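Side-chain contacts in aluminum resistance protein (Clostridium novyi, PDB 3I16), which is probably a pyridoxal-phosphate-dependent carbon-sulfur lyase of the methionine gamma-lyase family, involved in aluminum resistance: residues E24-D29 with M315-F320; I346-G351 with Y401-Q406. All blocks are in the same frame, centred on the assembly; numbering follows the deposited sequence.

Interaction 1. Residues E24-D29 with M315-F320; sequences ETAMND and MELAGF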
# COMPACT_ATOMS: atom_id res chain seq x y z
N GLU B 24 -28.79 10.21 -30.60
CA GLU B 24 -28.35 10.07 -31.99
C GLU B 24 -28.21 11.46 -32.64
O GLU B 24 -27.21 11.77 -33.28
CB GLU B 24 -29.31 9.14 -32.75
CG GLU B 24 -29.28 7.65 -32.28
CD GLU B 24 -30.51 6.83 -32.71
OE1 GLU B 24 -31.42 7.40 -33.34
OE2 GLU B 24 -30.57 5.61 -32.41
N THR B 25 -29.22 12.31 -32.43
CA THR B 25 -29.23 13.67 -32.98
C THR B 25 -28.09 14.49 -32.41
O THR B 25 -27.37 15.16 -33.14
CB THR B 25 -30.58 14.35 -32.66
OG1 THR B 25 -31.64 13.49 -33.10
CG2 THR B 25 -30.69 15.72 -33.32
N ALA B 26 -27.94 14.44 -31.08
CA ALA B 26 -26.87 15.16 -30.38
C ALA B 26 -25.49 14.76 -30.88
O ALA B 26 -24.65 15.63 -31.08
CB ALA B 26 -26.95 14.92 -28.84
N MSE B 27 -25.25 13.47 -31.06
CA MSE B 27 -23.94 12.98 -31.52
C MSE B 27 -23.65 13.50 -32.91
O MSE B 27 -22.53 13.93 -33.17
CB MSE B 27 -23.89 11.47 -31.59
CG MSE B 27 -23.73 10.84 -30.29
SE MSE B 27 -21.92 11.14 -29.64
CE MSE B 27 -20.94 9.91 -30.65
N ASN B 28 -24.64 13.45 -33.79
CA ASN B 28 -24.48 13.98 -35.12
C ASN B 28 -24.09 15.48 -35.04
O ASN B 28 -23.12 15.91 -35.68
CB ASN B 28 -25.77 13.82 -35.96
CG ASN B 28 -26.12 12.35 -36.31
OD1 ASN B 28 -25.26 11.48 -36.31
ND2 ASN B 28 -27.40 12.10 -36.63
N ASP B 29 -24.83 16.26 -34.24
CA ASP B 29 -24.59 17.70 -34.08
C ASP B 29 -23.22 18.12 -33.48
O ASP B 29 -22.67 19.14 -33.84
CB ASP B 29 -25.67 18.35 -33.21
CG ASP B 29 -27.04 18.36 -33.85
OD1 ASP B 29 -27.18 18.08 -35.06
OD2 ASP B 29 -27.99 18.69 -33.12
N MSE B 315 -29.29 17.69 -23.62
CA MSE B 315 -30.23 18.35 -22.67
C MSE B 315 -30.88 19.55 -23.32
O MSE B 315 -32.09 19.83 -23.11
CB MSE B 315 -29.49 18.75 -21.37
CG MSE B 315 -28.86 17.59 -20.63
SE MSE B 315 -30.13 16.28 -20.08
CE MSE B 315 -30.99 17.31 -18.74
N GLU B 316 -30.10 20.26 -24.14
CA GLU B 316 -30.65 21.41 -24.89
C GLU B 316 -31.78 20.92 -25.82
O GLU B 316 -32.87 21.51 -25.86
CB GLU B 316 -29.56 22.11 -25.73
CG GLU B 316 -30.04 23.33 -26.43
CD GLU B 316 -29.05 23.91 -27.44
OE1 GLU B 316 -27.94 23.37 -27.67
OE2 GLU B 316 -29.44 24.94 -28.02
N LEU B 317 -31.50 19.84 -26.57
CA LEU B 317 -32.50 19.26 -27.49
C LEU B 317 -33.72 18.78 -26.72
O LEU B 317 -34.86 18.95 -27.20
CB LEU B 317 -31.90 18.13 -28.33
CG LEU B 317 -30.88 18.57 -29.40
CD1 LEU B 317 -30.22 17.39 -30.08
CD2 LEU B 317 -31.55 19.42 -30.42
N ALA B 318 -33.49 18.24 -25.53
CA ALA B 318 -34.56 17.74 -24.63
C ALA B 318 -35.45 18.88 -24.13
O ALA B 318 -36.61 18.65 -23.81
CB ALA B 318 -33.96 16.97 -23.45
N GLY B 319 -34.92 20.10 -24.11
CA GLY B 319 -35.70 21.28 -23.74
C GLY B 319 -35.22 22.07 -22.52
O GLY B 319 -35.91 22.97 -22.08
N PHE B 320 -34.05 21.74 -21.99
CA PHE B 320 -33.51 22.43 -20.83
C PHE B 320 -32.49 23.50 -21.22
O PHE B 320 -31.78 23.35 -22.23
CB PHE B 320 -32.81 21.41 -19.93
CG PHE B 320 -33.71 20.29 -19.51
CD1 PHE B 320 -34.69 20.49 -18.55
CD2 PHE B 320 -33.60 19.03 -20.10
CE1 PHE B 320 -35.54 19.45 -18.19
CE2 PHE B 320 -34.42 17.99 -19.72
CZ PHE B 320 -35.40 18.20 -18.77

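Interaction 2. Residues I346-G351 with Y401-Q406; sequences IEFCKG and YIAYLQ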
# COMPACT_ATOMS: atom_id res chain seq x y z
N ILE B 346 -33.26 16.60 -8.65
CA ILE B 346 -32.78 15.51 -7.76
C ILE B 346 -32.87 14.16 -8.50
O ILE B 346 -31.98 13.33 -8.38
CB ILE B 346 -33.55 15.44 -6.41
CG1 ILE B 346 -33.45 16.75 -5.61
CG2 ILE B 346 -32.97 14.31 -5.53
CD1 ILE B 346 -32.06 17.05 -5.07
N GLU B 347 -33.93 13.97 -9.26
CA GLU B 347 -34.06 12.79 -10.09
C GLU B 347 -32.92 12.62 -11.10
O GLU B 347 -32.47 11.50 -11.36
CB GLU B 347 -35.39 12.83 -10.83
CG GLU B 347 -36.54 12.45 -9.95
CD GLU B 347 -36.39 11.02 -9.48
OE1 GLU B 347 -36.56 10.12 -10.34
OE2 GLU B 347 -36.06 10.80 -8.28
N PHE B 348 -32.46 13.73 -11.67
CA PHE B 348 -31.37 13.65 -12.63
C PHE B 348 -30.10 13.15 -11.94
O PHE B 348 -29.43 12.25 -12.47
CB PHE B 348 -31.11 15.01 -13.30
CG PHE B 348 -29.94 15.01 -14.25
CD1 PHE B 348 -30.09 14.53 -15.53
CD2 PHE B 348 -28.71 15.51 -13.85
CE1 PHE B 348 -29.02 14.56 -16.40
CE2 PHE B 348 -27.64 15.53 -14.73
CZ PHE B 348 -27.81 15.05 -16.00
N CYS B 349 -29.80 13.75 -10.79
CA CYS B 349 -28.61 13.39 -10.03
C CYS B 349 -28.70 11.94 -9.57
O CYS B 349 -27.68 11.27 -9.49
CB CYS B 349 -28.41 14.29 -8.80
SG CYS B 349 -27.87 15.98 -9.16
N LYS B 350 -29.90 11.49 -9.26
CA LYS B 350 -30.09 10.11 -8.84
C LYS B 350 -29.79 9.18 -10.01
O LYS B 350 -29.19 8.13 -9.83
CB LYS B 350 -31.49 9.88 -8.27
CG LYS B 350 -31.67 10.46 -6.83
CD LYS B 350 -33.11 10.26 -6.32
CE LYS B 350 -33.31 10.81 -4.90
NZ LYS B 350 -32.28 10.32 -3.94
N GLY B 351 -30.21 9.61 -11.20
CA GLY B 351 -29.92 8.88 -12.43
C GLY B 351 -28.43 8.72 -12.63
O GLY B 351 -27.98 7.62 -12.95
N TYR B 401 -32.45 25.85 -9.62
CA TYR B 401 -32.18 24.40 -9.64
C TYR B 401 -31.27 24.00 -10.80
O TYR B 401 -31.70 23.39 -11.76
CB TYR B 401 -33.50 23.59 -9.64
CG TYR B 401 -34.38 23.97 -8.48
CD1 TYR B 401 -33.99 23.71 -7.17
CD2 TYR B 401 -35.61 24.60 -8.69
CE1 TYR B 401 -34.77 24.09 -6.09
CE2 TYR B 401 -36.40 24.97 -7.62
CZ TYR B 401 -35.98 24.72 -6.32
OH TYR B 401 -36.78 25.08 -5.25
N ILE B 402 -30.02 24.39 -10.66
CA ILE B 402 -28.99 24.11 -11.63
C ILE B 402 -28.21 22.89 -11.16
O ILE B 402 -27.89 22.78 -9.98
CB ILE B 402 -28.04 25.31 -11.77
CG1 ILE B 402 -28.84 26.57 -12.16
CG2 ILE B 402 -26.96 25.00 -12.81
CD1 ILE B 402 -28.05 27.86 -12.08
N ALA B 403 -27.97 21.94 -12.06
CA ALA B 403 -27.16 20.75 -11.79
C ALA B 403 -25.83 20.98 -12.50
O ALA B 403 -25.80 21.59 -13.58
CB ALA B 403 -27.86 19.51 -12.34
N TYR B 404 -24.74 20.51 -11.90
CA TYR B 404 -23.42 20.63 -12.47
C TYR B 404 -22.90 19.21 -12.66
O TYR B 404 -22.78 18.45 -11.71
CB TYR B 404 -22.52 21.46 -11.54
CG TYR B 404 -23.10 22.83 -11.26
CD1 TYR B 404 -22.68 23.94 -11.97
CD2 TYR B 404 -24.09 23.00 -10.30
CE1 TYR B 404 -23.23 25.20 -11.72
CE2 TYR B 404 -24.65 24.24 -10.05
CZ TYR B 404 -24.21 25.34 -10.76
OH TYR B 404 -24.75 26.57 -10.51
N LEU B 405 -22.62 18.85 -13.92
CA LEU B 405 -22.23 17.50 -14.30
C LEU B 405 -20.81 17.61 -14.79
O LEU B 405 -20.48 18.54 -15.55
CB LEU B 405 -23.17 17.03 -15.42
CG LEU B 405 -23.24 15.63 -16.05
CD1 LEU B 405 -21.94 15.20 -16.74
CD2 LEU B 405 -23.69 14.60 -15.01
N GLN B 406 -19.95 16.69 -14.36
CA GLN B 406 -18.59 16.66 -14.80
C GLN B 406 -18.01 15.27 -14.60
O GLN B 406 -18.48 14.51 -13.75
CB GLN B 406 -17.70 17.65 -14.02
CG GLN B 406 -17.64 17.43 -12.52
CD GLN B 406 -18.83 17.97 -11.79
OE1 GLN B 406 -19.22 19.13 -12.01
NE2 GLN B 406 -19.40 17.17 -10.87

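Interaction 1. Residues E24-D29 with M315-F320
L317 reaches from the end of helix 287-318 to helix 17-54, and its CD1 methyl makes every close contact between the two segments. L317 CD1 lies 3.7 Å from T25 CG2, and the two side chains cross obliquely. The T25 methyl is turned there by its torsion: CG2 stands anti to the backbone N, while OG1 stays beside that N (chi1 -53°) and bonds to the carbonyl of K21 one turn earlier. The hydroxyl is thus used inside its own helix and the methyl is left to meet the leucine. A26 lies beside T25. A26 CB is 4.3 Å from L317 CD1, and A26 N is 3.9 Å from L317 CD1. The A26 side chain also packs on L310, R313 and I314 of helix 287-318. The CA atoms of A26 and L317 are 7.5 Å apart, a close approach consistent with the small A26 side chain.

D29 has its polar partner outside the two segments. It approaches L317 from the opposite direction, and D29 OD2 is 4.0 Å from L317 CD1. That is packing only. The same OD2 forms a salt bridge with R313, one turn before L317. R313 is shared by two carboxylates, D29 and E316, which probably fixes the position of its guanidinium group. No hydrogen bond joins the two segments.

Beyond L317 the helix ends in a Schellman motif. G319 has positive phi (120°), and F320 N bonds to M315 O over 3.0 Å. The arrangement is a small helix-helix contact of a PLP-dependent lyase: one leucine in the last turn of a long helix rests against an N-terminal helix, and D29 and R313, just outside this leucine contact, tie the same two helices together.

Interaction 2. Residues I346-G351 with Y401-Q406
F348 packs against A403 and L405 of strand 402-406, its CD2 and CE2 atoms reaching the two residues. CD2 of F348 is 4.4 Å from A403 CB. F348 CE2 is 4.1 Å from L405 CD2. Both methyls meet the ring obliquely. The F348 and L405 side chains cross at about a right angle.

Torsions bring the two groups together. F348 has CG anti to the backbone N (chi1 177°), which carries the ring from helix 342-354 toward the strand. L405 has the same choice (chi1 -173°), and of its two methyls CD2 is the one that meets the ring.

A403 and L405 are two apart on the strand, so both point to the helix. Y404 between them points away and bonds through OH to the carbonyl of G189. F348, A403 and L405 are all buried, and no hydrogen bond crosses between the segments. I337 of the adjoining strand 335-338 and F339 just after it also touch F348. This is helix-on-sheet packing in what is probably the small C-terminal domain, as in related PLP-dependent enzymes, where helix 342-354 covers one face of an antiparallel sheet.

Overall arrangement
The two interactions lie on the same side of the chain's centre, with their own centres about 17 Å apart. They touch directly: the CE methyl of M315, a selenomethionine in interaction 1, packs on F348 CE1 of interaction 2 at 4.1 Å. F339 extends this link, since it meets F320 edge-to-face and also touches the F348 ring. I337 touches M315, F320 and F348. Along the chain, interaction 1 closes before interaction 2 opens. Neither contact takes part in the cofactor pocket; the L405 side chain of interaction 2 is about 13 Å from a bound pyridoxal phosphate.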